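MmcR (Streptomyces lavendulae, PDB 3GWZ) catalyses transfer of a methyl group from S-adenosyl-L-methionine to the quinone hydroxyl of 6-demethylmitomycins A and B, forming the methoxy group of mitomycins A and B. Local coordinates at residues A203-D208 with D267-Y272; A219-F224 with D252-L257; R72-L77 with D108-N113; L61-L66 with E79-H84; V305-I310 with G331-E336. One frame throughout, in Å; residues are numbered along the deposited sequence.

In the N-terminal dimerisation domain, contact 4 opens first: residues 61-66, just after the long helix 32-61, meet the end of helix 74-81. Contact 3 crosses it along the chain, since residues 72-77 lie between the two segments of contact 4 and pair with 108-113 beyond them; the two touch and share helix 74-81. The methyltransferase domain follows. There contact 1 closes a loop from strand 205-209 to strand 271-275, and contact 2, which sets helix 215-223 against the start of edge strand 254-258, is nested inside that loop. Contact 5 comes last, in series, and joins strand 302-308, the sheet neighbour of 271-275, to the loop before helix 336-344.

Contact 1: residues A203-D208 with D267-Y272; sequences AATAVD and DGADVY
Parallel pairing of A206 with V271 and of V207 with Y272 joins strands 205-209 and 271-275; V271 N donates to T205 O, and V207 N lies 2.9 Å from its acceptor V271 O. In the Rossmann-like sheet of class I methyltransferases, of strand order 3-2-1-4-5-7-6, strand 271-275 flanks 205-209 on the side away from 228-233. Just before the pairing begins, D270 reaches over to the other backbone. Its OD2 takes a 2.7 Å bond from A204 N on the anti lone pair and a longer one from T205 N, which comes from above the carboxylate plane; OD1 forms a salt bridge with K298. T205 answers in the reverse direction: with chi1 at 55°, OG1 sits between its own N and carbonyl carbon and accepts from D270 N at 3.0 Å. On one face of the sheet A206 CB presses against V271 CG1, a tight 3.4 Å. On the other, V207 runs alongside the tyrosine, its CB 3.7 Å from Y272 CD1, while V207 CG2 touches A269 CB. The far end of Y272 is held within its own turn, where OH bonds to P266 O and accepts an almost straight bond from A269 N (2.9 Å, 172°).

Contact 2: residues A219-F224 with D252-L257; sequences AVLDAF and DRCEIL. With CA (calcium ion), chain E.
Two nitrogens of one guanidinium converge on a single carbonyl oxygen at a helix end: R253 NH2 and NH1 both donate to L221 O, at 3.0 and 3.1 Å. Neither bond is straight, and NH1 stands well above the carbonyl plane, 69° out of it. The same oxygen also accepts from F224 N, the first residue past helix 215-223. A bend at chi3 (64°) turns the arginine tip toward the helix terminus, where NH2 lies 2.9 Å from F224 O in a weak bond and also donates to L227 O. L221 CB lies over one face of the guanidinium, toward its rim. Further along, L221 CD1 packs on C254 CB at 3.8 Å, fastening the helix to the first residue of edge strand 254-258 in the Rossmann-like methyltransferase domain. Beside the arginine, D252 OD2 binds a calcium ion at 2.9 Å; two waters and D107 of the second subunit also bind it, so the metal bridges two chains. Carbonyl oxygens at a helix C-terminus point outward at the negative end of the helix dipole, so R253 probably acts as an electrostatic as well as a hydrogen-bonding cover for these carbonyls.

Contact 3: residues R72-L77 with D108-N113; sequences RTATAL and DLFAQN
R72 O accepts the shortest polar bond between the segments, from F110 N at 2.9 Å and fairly straight (162°), although the donor is tilted out of the carbonyl plane. R72 N returns a bond to F110 O at 3.0 Å, so the two residues form an antiparallel hydrogen-bonded pair. The next pair, T73 with L109, is a non-hydrogen-bonded one, with CA atoms 4.3 Å apart; T73 CG2 and L109 CD2 meet at 3.7 Å although the side chains otherwise diverge.

Past this pair the first segment turns into helix 74-81, and T73 is its N-cap. With chi1 at 68°, T73 OG1 swings between its own N and carbonyl carbon and accepts from A76 N at 2.9 Å. The helix start is also tied to the partner strand, because A74 N donates to D108 O at 3.1 Å. A chi1 of -164° turns the carboxylate of D108 away from its own N and over the first turn, OD2 lying 3.5 Å from A74 CB. A negative group at a helix N-terminus would be expected to suit the helix dipole, and OD2 is also in a salt bridge with R89. A74 CB in turn approaches F110 CE2.

The result is a beta-strand-to-helix junction within the small three-stranded antiparallel sheet of the dimerisation domain, in which 109-111 runs between 72-73 and 102-103. Helix 85-97 packs against A74, L77 and F110, while the second subunit reaches R72 through a salt bridge from its E243 and packs its G247 on L109.

Contact 4: residues L61-L66 with E79-H84; sequences LGVPEL and EATGAH
At the Schellman motif that ends the long helix 32-61 of the dimerisation domain, with G62 as its C-prime residue at positive phi, L61 packs against T81 in the last turn of helix 74-81. T81 is the residue that enters between L61 and L66. Its CG2 methyl lies 3.5 Å from L61 O and only 3.4 Å from L66 CD1, a tight carbon contact made where the two side chains cross obliquely. A chi1 of 63° puts T81 OG1 between the backbone N and carbonyl carbon, from where it bonds to L77 O one helical turn back, and leaves CG2 anti to the carbonyl carbon, facing the leucines; the hydroxyl is thus satisfied inside its helix.

L66 CD1 is shared, since it also touches A80 CB at 3.9 Å. L61 also meets T81 through their CB atoms, 4.1 Å apart, and L61 CD1 reaches A83 CB at the same distance. A water links the segments, donating to L61 O at 3.0 Å and to T81 O at 2.8 Å, and so bridges carbonyls at the two helix ends. L66 itself is positioned by a turn in which its N bonds to V63 O.

L88 of helix 85-97 touches both T81 and A83, and the third subunit comes close as well, its R151 packing on L61 and its V150 on A83. G82, also at positive phi, is the first residue to leave helix 74-81. The Schellman-terminated end of helix 32-61 thereby rests on the end of helix 74-81 within the largely helical O-methyltransferase dimerisation domain.

Contact 5: residues V305-I310 with G331-E336; sequences VIDNLI and GAERSE
N308 and E333 cross with amide and carboxylate planes 74° apart, an angle at which one N-H still finds an oxygen: N308 ND2 donates to E333 OE2 at 2.7 Å, on the syn side and 30° out of the carboxylate plane. E333 gets there by folding at chi2 (-73°), which lays its carboxylate over N308 CB. The other oxygen, OE1, is hydrogen-bonded to ND1 of H279, the probable proton acceptor, and to a water that also bonds to N308 O and R334 N. D307 stands roughly perpendicular to E333, and its OD1, 4.1 Å from E333 OE1, is engaged by N308 N and H276. N308 binds the substrate, and E333 probably helps to orient both N308 and H279, consistent with the acidic residues that flank the catalytic histidine in COMT-type O-methyltransferases, here D307 and E333.

I310 crosses E333 at about a right angle, its CG1 resting on E333 CB at 3.7 Å. Backbone support comes from a nearly straight bond, I310 N to R334 O at 3.0 Å. Farther on, L309 CD2 packs obliquely on E336 CB, and a second water joins I310 O to E336 N.

Strand 302-308 lies between 271-275 and 361-368, and the chain beyond it meets the loop leading into helix 336-344, whose N-cap is S335. Helix 316-329 covers I310 and E333 through T318, V321 and L325, while F339 of helix 336-344 packs on L309 and R334.

Contact 1: residues A203-D208 with D267-Y272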
# COMPACT_ATOMS: atom_id res chain seq x y z
N ALA A 203 -16.96 -30.83 -18.36
CA ALA A 203 -17.62 -29.74 -19.08
C ALA A 203 -16.69 -29.11 -20.11
O ALA A 203 -15.51 -28.87 -19.84
CB ALA A 203 -18.13 -28.68 -18.10
N ALA A 204 -17.24 -28.83 -21.29
CA ALA A 204 -16.51 -28.07 -22.29
C ALA A 204 -16.84 -26.57 -22.20
O ALA A 204 -15.98 -25.73 -22.46
CB ALA A 204 -16.81 -28.60 -23.69
N THR A 205 -18.08 -26.25 -21.83
CA THR A 205 -18.51 -24.86 -21.75
C THR A 205 -19.21 -24.55 -20.44
O THR A 205 -19.96 -25.38 -19.92
CB THR A 205 -19.49 -24.49 -22.87
OG1 THR A 205 -20.59 -25.41 -22.84
CG2 THR A 205 -18.80 -24.55 -24.25
N ALA A 206 -18.97 -23.35 -19.92
CA ALA A 206 -19.60 -22.87 -18.69
C ALA A 206 -20.13 -21.45 -18.89
O ALA A 206 -19.55 -20.65 -19.63
CB ALA A 206 -18.61 -22.91 -17.56
N VAL A 207 -21.24 -21.14 -18.23
CA VAL A 207 -21.78 -19.79 -18.28
C VAL A 207 -22.03 -19.29 -16.86
O VAL A 207 -22.72 -19.95 -16.08
CB VAL A 207 -23.10 -19.74 -19.07
CG1 VAL A 207 -23.74 -18.37 -18.93
CG2 VAL A 207 -22.87 -20.09 -20.55
N ASP A 208 -21.46 -18.14 -16.52
CA ASP A 208 -21.72 -17.55 -15.20
C ASP A 208 -22.72 -16.42 -15.32
O ASP A 208 -22.44 -15.36 -15.89
CB ASP A 208 -20.44 -17.03 -14.53
CG ASP A 208 -20.64 -16.76 -13.03
OD1 ASP A 208 -21.77 -16.96 -12.54
OD2 ASP A 208 -19.68 -16.37 -12.34
N ASP A 267 -27.67 -20.15 -24.75
CA ASP A 267 -28.21 -21.48 -24.91
C ASP A 267 -27.14 -22.57 -25.05
O ASP A 267 -26.09 -22.37 -25.65
CB ASP A 267 -29.17 -21.50 -26.11
CG ASP A 267 -29.74 -22.87 -26.37
OD1 ASP A 267 -30.56 -23.35 -25.55
OD2 ASP A 267 -29.38 -23.47 -27.41
N GLY A 268 -27.43 -23.74 -24.47
CA GLY A 268 -26.66 -24.94 -24.73
C GLY A 268 -25.28 -25.11 -24.12
O GLY A 268 -24.44 -25.80 -24.69
N ALA A 269 -25.02 -24.50 -22.96
CA ALA A 269 -23.76 -24.75 -22.27
C ALA A 269 -23.84 -26.01 -21.42
O ALA A 269 -24.93 -26.44 -21.05
CB ALA A 269 -23.36 -23.54 -21.41
N ASP A 270 -22.69 -26.58 -21.09
CA ASP A 270 -22.63 -27.76 -20.22
C ASP A 270 -22.94 -27.44 -18.75
O ASP A 270 -23.60 -28.21 -18.05
CB ASP A 270 -21.25 -28.41 -20.31
CG ASP A 270 -20.97 -29.02 -21.68
OD1 ASP A 270 -21.94 -29.47 -22.33
OD2 ASP A 270 -19.79 -29.04 -22.09
N VAL A 271 -22.43 -26.31 -18.27
CA VAL A 271 -22.68 -25.96 -16.87
C VAL A 271 -23.02 -24.48 -16.75
O VAL A 271 -22.36 -23.62 -17.34
CB VAL A 271 -21.49 -26.36 -15.96
CG1 VAL A 271 -20.21 -25.66 -16.41
CG2 VAL A 271 -21.80 -26.04 -14.49
N TYR A 272 -24.09 -24.20 -16.01
CA TYR A 272 -24.46 -22.82 -15.70
C TYR A 272 -24.17 -22.57 -14.23
O TYR A 272 -24.39 -23.44 -13.39
CB TYR A 272 -25.94 -22.58 -16.01
CG TYR A 272 -26.23 -22.64 -17.49
CD1 TYR A 272 -26.26 -21.48 -18.25
CD2 TYR A 272 -26.42 -23.86 -18.13
CE1 TYR A 272 -26.49 -21.52 -19.61
CE2 TYR A 272 -26.67 -23.91 -19.50
CZ TYR A 272 -26.69 -22.75 -20.23
OH TYR A 272 -26.93 -22.79 -21.59

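Contact 2: residues A219-F224 with D252-L257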
# COMPACT_ATOMS: atom_id res chain seq x y z
N ALA A 219 -11.41 -18.33 -11.60
CA ALA A 219 -10.91 -19.43 -10.77
C ALA A 219 -11.20 -20.79 -11.41
O ALA A 219 -10.34 -21.66 -11.46
CB ALA A 219 -11.52 -19.35 -9.39
N VAL A 220 -12.43 -20.96 -11.89
CA VAL A 220 -12.83 -22.20 -12.53
C VAL A 220 -12.05 -22.44 -13.84
O VAL A 220 -11.61 -23.56 -14.10
CB VAL A 220 -14.36 -22.26 -12.77
CG1 VAL A 220 -14.75 -23.52 -13.54
CG2 VAL A 220 -15.09 -22.23 -11.44
N LEU A 221 -11.87 -21.40 -14.64
CA LEU A 221 -11.11 -21.53 -15.87
C LEU A 221 -9.65 -21.89 -15.57
O LEU A 221 -9.09 -22.78 -16.20
CB LEU A 221 -11.19 -20.26 -16.72
CG LEU A 221 -12.57 -19.91 -17.29
CD1 LEU A 221 -12.53 -18.57 -17.96
CD2 LEU A 221 -13.07 -21.00 -18.26
N ASP A 222 -9.05 -21.20 -14.61
CA ASP A 222 -7.67 -21.51 -14.23
C ASP A 222 -7.54 -22.97 -13.83
O ASP A 222 -6.58 -23.64 -14.20
CB ASP A 222 -7.20 -20.61 -13.08
CG ASP A 222 -6.84 -19.21 -13.54
OD1 ASP A 222 -6.61 -19.01 -14.75
OD2 ASP A 222 -6.80 -18.30 -12.68
N ALA A 223 -8.53 -23.47 -13.09
CA ALA A 223 -8.45 -24.81 -12.52
C ALA A 223 -8.76 -25.91 -13.51
O ALA A 223 -8.39 -27.07 -13.31
CB ALA A 223 -9.38 -24.92 -11.31
N PHE A 224 -9.47 -25.56 -14.58
CA PHE A 224 -9.90 -26.54 -15.58
C PHE A 224 -9.57 -26.05 -16.98
O PHE A 224 -10.42 -25.49 -17.66
CB PHE A 224 -11.39 -26.84 -15.44
CG PHE A 224 -11.74 -27.53 -14.15
CD1 PHE A 224 -11.72 -28.91 -14.07
CD2 PHE A 224 -12.03 -26.79 -13.01
CE1 PHE A 224 -12.01 -29.56 -12.88
CE2 PHE A 224 -12.32 -27.43 -11.81
CZ PHE A 224 -12.31 -28.81 -11.74
N ASP A 252 -9.09 -14.93 -24.10
CA ASP A 252 -9.35 -15.85 -25.21
C ASP A 252 -10.11 -17.11 -24.77
O ASP A 252 -10.40 -17.98 -25.59
CB ASP A 252 -8.06 -16.21 -25.96
CG ASP A 252 -7.06 -16.94 -25.09
OD1 ASP A 252 -7.31 -17.10 -23.88
OD2 ASP A 252 -6.01 -17.35 -25.63
N ARG A 253 -10.43 -17.20 -23.48
CA ARG A 253 -11.16 -18.37 -22.99
C ARG A 253 -12.53 -18.00 -22.40
O ARG A 253 -13.31 -18.88 -22.04
CB ARG A 253 -10.35 -19.13 -21.94
CG ARG A 253 -9.16 -19.90 -22.52
CD ARG A 253 -8.41 -20.63 -21.42
NE ARG A 253 -9.23 -21.66 -20.79
CZ ARG A 253 -9.01 -22.13 -19.57
NH1 ARG A 253 -7.99 -21.66 -18.86
NH2 ARG A 253 -9.81 -23.06 -19.06
N CYS A 254 -12.81 -16.71 -22.31
CA CYS A 254 -14.09 -16.29 -21.74
C CYS A 254 -14.72 -15.17 -22.56
O CYS A 254 -14.16 -14.09 -22.68
CB CYS A 254 -13.94 -15.87 -20.28
SG CYS A 254 -15.53 -15.70 -19.37
N GLU A 255 -15.88 -15.45 -23.13
CA GLU A 255 -16.65 -14.43 -23.81
C GLU A 255 -17.37 -13.57 -22.77
O GLU A 255 -17.89 -14.09 -21.79
CB GLU A 255 -17.67 -15.09 -24.73
CG GLU A 255 -18.73 -14.14 -25.26
CD GLU A 255 -19.75 -14.84 -26.13
OE1 GLU A 255 -20.92 -14.40 -26.15
OE2 GLU A 255 -19.37 -15.83 -26.80
N ILE A 256 -17.39 -12.26 -23.01
CA ILE A 256 -18.14 -11.32 -22.19
C ILE A 256 -19.48 -10.98 -22.85
O ILE A 256 -19.51 -10.51 -23.99
CB ILE A 256 -17.38 -9.99 -22.03
CG1 ILE A 256 -15.97 -10.22 -21.46
CG2 ILE A 256 -18.19 -9.02 -21.18
CD1 ILE A 256 -15.94 -10.92 -20.12
N LEU A 257 -20.57 -11.20 -22.13
CA LEU A 257 -21.91 -10.96 -22.66
C LEU A 257 -22.64 -9.92 -21.82
O LEU A 257 -23.19 -10.24 -20.76
CB LEU A 257 -22.70 -12.26 -22.67
CG LEU A 257 -24.15 -12.15 -23.13
CD1 LEU A 257 -24.23 -11.49 -24.51
CD2 LEU A 257 -24.81 -13.53 -23.14
CA CA E . -5.04 -18.94 -23.47
O HOH W 1 -6.38 -18.35 -21.33
O HOH W 2 -6.40 -20.77 -24.67

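Contact 3: residues R72-L77 with D108-N113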
# COMPACT_ATOMS: atom_id res chain seq x y z
N ARG A 72 1.26 8.19 14.88
CA ARG A 72 1.14 9.59 14.49
C ARG A 72 0.22 10.29 15.48
O ARG A 72 -0.63 9.66 16.10
CB ARG A 72 0.56 9.72 13.08
CG ARG A 72 1.32 8.94 12.02
CD ARG A 72 2.53 9.69 11.49
NE ARG A 72 3.38 8.80 10.70
CZ ARG A 72 4.59 9.10 10.24
NH1 ARG A 72 5.12 10.29 10.49
NH2 ARG A 72 5.26 8.21 9.53
N THR A 73 0.40 11.59 15.61
CA THR A 73 -0.43 12.37 16.52
C THR A 73 -1.80 12.66 15.91
O THR A 73 -1.96 12.69 14.68
CB THR A 73 0.23 13.71 16.88
OG1 THR A 73 0.27 14.55 15.72
CG2 THR A 73 1.65 13.49 17.42
N ALA A 74 -2.79 12.87 16.77
CA ALA A 74 -4.11 13.30 16.31
C ALA A 74 -3.96 14.58 15.49
O ALA A 74 -4.64 14.76 14.48
CB ALA A 74 -5.04 13.53 17.50
N THR A 75 -3.07 15.48 15.92
CA THR A 75 -2.80 16.70 15.16
C THR A 75 -2.40 16.38 13.73
O THR A 75 -2.98 16.92 12.78
CB THR A 75 -1.67 17.53 15.81
OG1 THR A 75 -2.04 17.88 17.15
CG2 THR A 75 -1.42 18.81 15.01
N ALA A 76 -1.41 15.51 13.57
CA ALA A 76 -0.88 15.18 12.25
C ALA A 76 -1.91 14.43 11.41
O ALA A 76 -2.07 14.70 10.21
CB ALA A 76 0.39 14.36 12.38
N LEU A 77 -2.61 13.49 12.02
CA LEU A 77 -3.66 12.76 11.33
C LEU A 77 -4.78 13.70 10.88
O LEU A 77 -5.33 13.53 9.79
CB LEU A 77 -4.21 11.63 12.21
CG LEU A 77 -3.24 10.50 12.54
CD1 LEU A 77 -3.82 9.60 13.62
CD2 LEU A 77 -2.89 9.69 11.28
N ASP A 108 0.21 12.48 22.48
CA ASP A 108 -0.94 12.57 21.57
C ASP A 108 -0.85 11.54 20.45
O ASP A 108 -1.43 11.73 19.37
CB ASP A 108 -1.07 13.98 20.99
CG ASP A 108 -2.44 14.23 20.36
OD1 ASP A 108 -3.43 13.64 20.85
OD2 ASP A 108 -2.54 15.01 19.39
N LEU A 109 -0.13 10.46 20.70
CA LEU A 109 0.12 9.45 19.68
C LEU A 109 -0.93 8.34 19.60
O LEU A 109 -1.45 7.88 20.61
CB LEU A 109 1.49 8.81 19.91
CG LEU A 109 2.68 9.73 19.64
CD1 LEU A 109 3.96 9.05 20.10
CD2 LEU A 109 2.74 10.07 18.16
N PHE A 110 -1.20 7.91 18.37
CA PHE A 110 -2.04 6.74 18.13
C PHE A 110 -1.32 5.81 17.17
O PHE A 110 -0.50 6.26 16.37
CB PHE A 110 -3.39 7.17 17.56
CG PHE A 110 -4.23 7.93 18.54
CD1 PHE A 110 -5.16 7.27 19.33
CD2 PHE A 110 -4.07 9.29 18.70
CE1 PHE A 110 -5.94 7.96 20.25
CE2 PHE A 110 -4.83 9.99 19.61
CZ PHE A 110 -5.77 9.32 20.39
N ALA A 111 -1.62 4.52 17.25
CA ALA A 111 -0.93 3.52 16.44
C ALA A 111 -1.88 2.50 15.83
O ALA A 111 -2.97 2.28 16.34
CB ALA A 111 0.13 2.79 17.26
N GLN A 112 -1.44 1.88 14.75
CA GLN A 112 -2.14 0.74 14.18
C GLN A 112 -2.17 -0.38 15.20
O GLN A 112 -1.21 -0.56 15.93
CB GLN A 112 -1.38 0.23 12.96
CG GLN A 112 -2.24 -0.51 11.95
CD GLN A 112 -3.01 0.44 11.08
OE1 GLN A 112 -4.07 0.94 11.47
NE2 GLN A 112 -2.48 0.73 9.90
N ASN A 113 -3.27 -1.13 15.24
CA ASN A 113 -3.28 -2.42 15.92
C ASN A 113 -3.94 -3.49 15.06
O ASN A 113 -4.27 -3.24 13.91
CB ASN A 113 -3.92 -2.35 17.32
CG ASN A 113 -5.41 -2.03 17.29
OD1 ASN A 113 -6.04 -1.91 16.23
ND2 ASN A 113 -5.99 -1.89 18.48

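Contact 4: residues L61-L66 with E79-H84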
# COMPACT_ATOMS: atom_id res chain seq x y z
N LEU A 61 -12.07 8.71 5.96
CA LEU A 61 -10.99 9.70 6.07
C LEU A 61 -9.62 9.14 5.70
O LEU A 61 -8.71 9.91 5.38
CB LEU A 61 -10.95 10.26 7.49
CG LEU A 61 -12.12 11.17 7.85
CD1 LEU A 61 -11.97 11.76 9.24
CD2 LEU A 61 -12.28 12.26 6.80
N GLY A 62 -9.47 7.82 5.77
CA GLY A 62 -8.21 7.19 5.43
C GLY A 62 -7.23 7.09 6.60
O GLY A 62 -6.01 7.08 6.39
N VAL A 63 -7.74 7.02 7.82
CA VAL A 63 -6.86 6.95 8.99
C VAL A 63 -5.91 5.75 9.02
O VAL A 63 -4.70 5.94 9.17
CB VAL A 63 -7.63 7.10 10.34
CG1 VAL A 63 -6.68 6.97 11.53
CG2 VAL A 63 -8.33 8.44 10.38
N PRO A 64 -6.43 4.51 8.83
CA PRO A 64 -5.57 3.33 8.89
C PRO A 64 -4.37 3.37 7.93
O PRO A 64 -3.28 2.90 8.28
CB PRO A 64 -6.51 2.18 8.50
CG PRO A 64 -7.88 2.69 8.85
CD PRO A 64 -7.83 4.16 8.54
N GLU A 65 -4.58 3.92 6.74
CA GLU A 65 -3.51 4.02 5.75
C GLU A 65 -2.39 4.94 6.22
O GLU A 65 -1.24 4.79 5.80
CB GLU A 65 -4.04 4.54 4.42
CG GLU A 65 -5.07 3.63 3.77
CD GLU A 65 -6.50 4.03 4.10
OE1 GLU A 65 -7.14 4.65 3.22
OE2 GLU A 65 -6.97 3.73 5.22
N LEU A 66 -2.73 5.90 7.07
CA LEU A 66 -1.76 6.89 7.55
C LEU A 66 -0.94 6.38 8.73
O LEU A 66 -0.02 7.05 9.19
CB LEU A 66 -2.48 8.19 7.94
CG LEU A 66 -3.12 8.96 6.78
CD1 LEU A 66 -3.99 10.09 7.31
CD2 LEU A 66 -2.05 9.50 5.84
N GLU A 79 -4.48 16.99 10.20
CA GLU A 79 -3.95 17.79 9.10
C GLU A 79 -3.97 17.01 7.78
O GLU A 79 -4.38 17.53 6.75
CB GLU A 79 -2.53 18.28 9.41
CG GLU A 79 -1.84 18.93 8.23
CD GLU A 79 -0.66 19.78 8.65
OE1 GLU A 79 -0.46 19.95 9.87
OE2 GLU A 79 0.07 20.27 7.76
N ALA A 80 -3.53 15.75 7.83
CA ALA A 80 -3.48 14.93 6.62
C ALA A 80 -4.87 14.54 6.08
O ALA A 80 -5.04 14.34 4.88
CB ALA A 80 -2.64 13.68 6.85
N THR A 81 -5.86 14.42 6.96
CA THR A 81 -7.17 13.94 6.51
C THR A 81 -8.16 15.07 6.23
O THR A 81 -9.22 14.84 5.65
CB THR A 81 -7.82 12.97 7.53
OG1 THR A 81 -8.04 13.66 8.76
CG2 THR A 81 -6.92 11.77 7.78
N GLY A 82 -7.81 16.29 6.63
CA GLY A 82 -8.73 17.40 6.54
C GLY A 82 -9.80 17.36 7.63
O GLY A 82 -10.92 17.84 7.44
N ALA A 83 -9.46 16.79 8.78
CA ALA A 83 -10.42 16.70 9.88
C ALA A 83 -10.17 17.79 10.91
O ALA A 83 -9.08 18.34 10.99
CB ALA A 83 -10.35 15.32 10.53
N HIS A 84 -11.21 18.09 11.68
CA HIS A 84 -11.12 19.03 12.79
C HIS A 84 -10.37 18.34 13.93
O HIS A 84 -10.78 17.28 14.42
CB HIS A 84 -12.53 19.42 13.20
CG HIS A 84 -12.59 20.39 14.34
ND1 HIS A 84 -12.82 19.99 15.64
CD2 HIS A 84 -12.48 21.73 14.37
CE1 HIS A 84 -12.85 21.05 16.43
NE2 HIS A 84 -12.65 22.12 15.68
O HOH W 3 -9.59 12.50 4.20

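Contact 5: residues V305-I310 with G331-E336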
# COMPACT_ATOMS: atom_id res chain seq x y z
N VAL A 305 -26.56 -23.58 -8.43
CA VAL A 305 -26.98 -22.44 -7.65
C VAL A 305 -26.04 -22.37 -6.44
O VAL A 305 -25.99 -23.28 -5.63
CB VAL A 305 -28.45 -22.55 -7.20
CG1 VAL A 305 -28.76 -21.47 -6.17
CG2 VAL A 305 -29.36 -22.41 -8.40
N ILE A 306 -25.27 -21.29 -6.36
CA ILE A 306 -24.28 -21.16 -5.30
C ILE A 306 -24.70 -20.01 -4.39
O ILE A 306 -24.63 -18.84 -4.78
CB ILE A 306 -22.88 -20.93 -5.89
CG1 ILE A 306 -22.54 -22.08 -6.85
CG2 ILE A 306 -21.83 -20.82 -4.78
CD1 ILE A 306 -21.32 -21.84 -7.71
N ASP A 307 -25.17 -20.33 -3.20
CA ASP A 307 -25.70 -19.27 -2.35
C ASP A 307 -25.67 -19.63 -0.88
O ASP A 307 -25.26 -20.74 -0.50
CB ASP A 307 -27.11 -18.86 -2.80
CG ASP A 307 -27.26 -17.35 -2.98
OD1 ASP A 307 -26.66 -16.59 -2.18
OD2 ASP A 307 -27.97 -16.91 -3.92
N ASN A 308 -26.06 -18.67 -0.05
CA ASN A 308 -26.14 -18.89 1.38
C ASN A 308 -27.41 -19.68 1.65
O ASN A 308 -28.49 -19.27 1.24
CB ASN A 308 -26.16 -17.54 2.11
CG ASN A 308 -24.98 -16.64 1.72
OD1 ASN A 308 -23.85 -17.11 1.63
ND2 ASN A 308 -25.25 -15.36 1.49
N LEU A 309 -27.29 -20.83 2.29
CA LEU A 309 -28.48 -21.62 2.61
C LEU A 309 -28.82 -21.55 4.09
O LEU A 309 -27.94 -21.69 4.94
CB LEU A 309 -28.32 -23.08 2.18
CG LEU A 309 -28.95 -23.41 0.82
CD1 LEU A 309 -28.39 -22.51 -0.25
CD2 LEU A 309 -28.74 -24.87 0.45
N ILE A 310 -30.09 -21.33 4.38
CA ILE A 310 -30.60 -21.31 5.74
C ILE A 310 -30.89 -22.73 6.20
O ILE A 310 -31.70 -23.43 5.58
CB ILE A 310 -31.91 -20.53 5.83
CG1 ILE A 310 -31.69 -19.07 5.42
CG2 ILE A 310 -32.53 -20.65 7.23
CD1 ILE A 310 -30.74 -18.34 6.34
N GLY A 331 -34.33 -8.67 -1.05
CA GLY A 331 -34.01 -10.08 -1.14
C GLY A 331 -34.17 -10.82 0.17
O GLY A 331 -34.68 -10.29 1.14
N ALA A 332 -33.71 -12.07 0.19
CA ALA A 332 -33.84 -12.95 1.34
C ALA A 332 -33.04 -14.21 1.08
O ALA A 332 -32.97 -14.68 -0.05
CB ALA A 332 -35.31 -13.31 1.57
N GLU A 333 -32.45 -14.76 2.13
CA GLU A 333 -31.81 -16.07 2.05
C GLU A 333 -32.89 -17.12 2.13
O GLU A 333 -33.95 -16.89 2.72
CB GLU A 333 -30.80 -16.26 3.19
CG GLU A 333 -29.77 -15.14 3.34
CD GLU A 333 -28.71 -15.14 2.24
OE1 GLU A 333 -28.94 -15.76 1.17
OE2 GLU A 333 -27.65 -14.50 2.43
N ARG A 334 -32.62 -18.28 1.53
CA ARG A 334 -33.58 -19.36 1.48
C ARG A 334 -32.96 -20.67 1.98
O ARG A 334 -31.74 -20.83 1.96
CB ARG A 334 -34.08 -19.55 0.04
CG ARG A 334 -35.09 -18.49 -0.43
CD ARG A 334 -35.32 -18.65 -1.94
NE ARG A 334 -36.24 -17.65 -2.46
CZ ARG A 334 -35.86 -16.54 -3.10
NH1 ARG A 334 -34.56 -16.29 -3.30
NH2 ARG A 334 -36.78 -15.69 -3.54
N SER A 335 -33.82 -21.59 2.43
CA SER A 335 -33.40 -22.96 2.74
C SER A 335 -33.36 -23.76 1.44
O SER A 335 -33.88 -23.32 0.42
CB SER A 335 -34.40 -23.61 3.70
OG SER A 335 -35.60 -23.93 3.02
N GLU A 336 -32.74 -24.93 1.48
CA GLU A 336 -32.71 -25.77 0.28
C GLU A 336 -34.13 -26.15 -0.17
O GLU A 336 -34.40 -26.19 -1.36
CB GLU A 336 -31.86 -27.02 0.49
CG GLU A 336 -31.68 -27.87 -0.76
CD GLU A 336 -30.75 -29.05 -0.55
OE1 GLU A 336 -29.71 -28.90 0.12
OE2 GLU A 336 -31.06 -30.14 -1.08
O HOH W 4 -30.02 -17.87 -0.11
O HOH W 5 -31.36 -25.68 3.98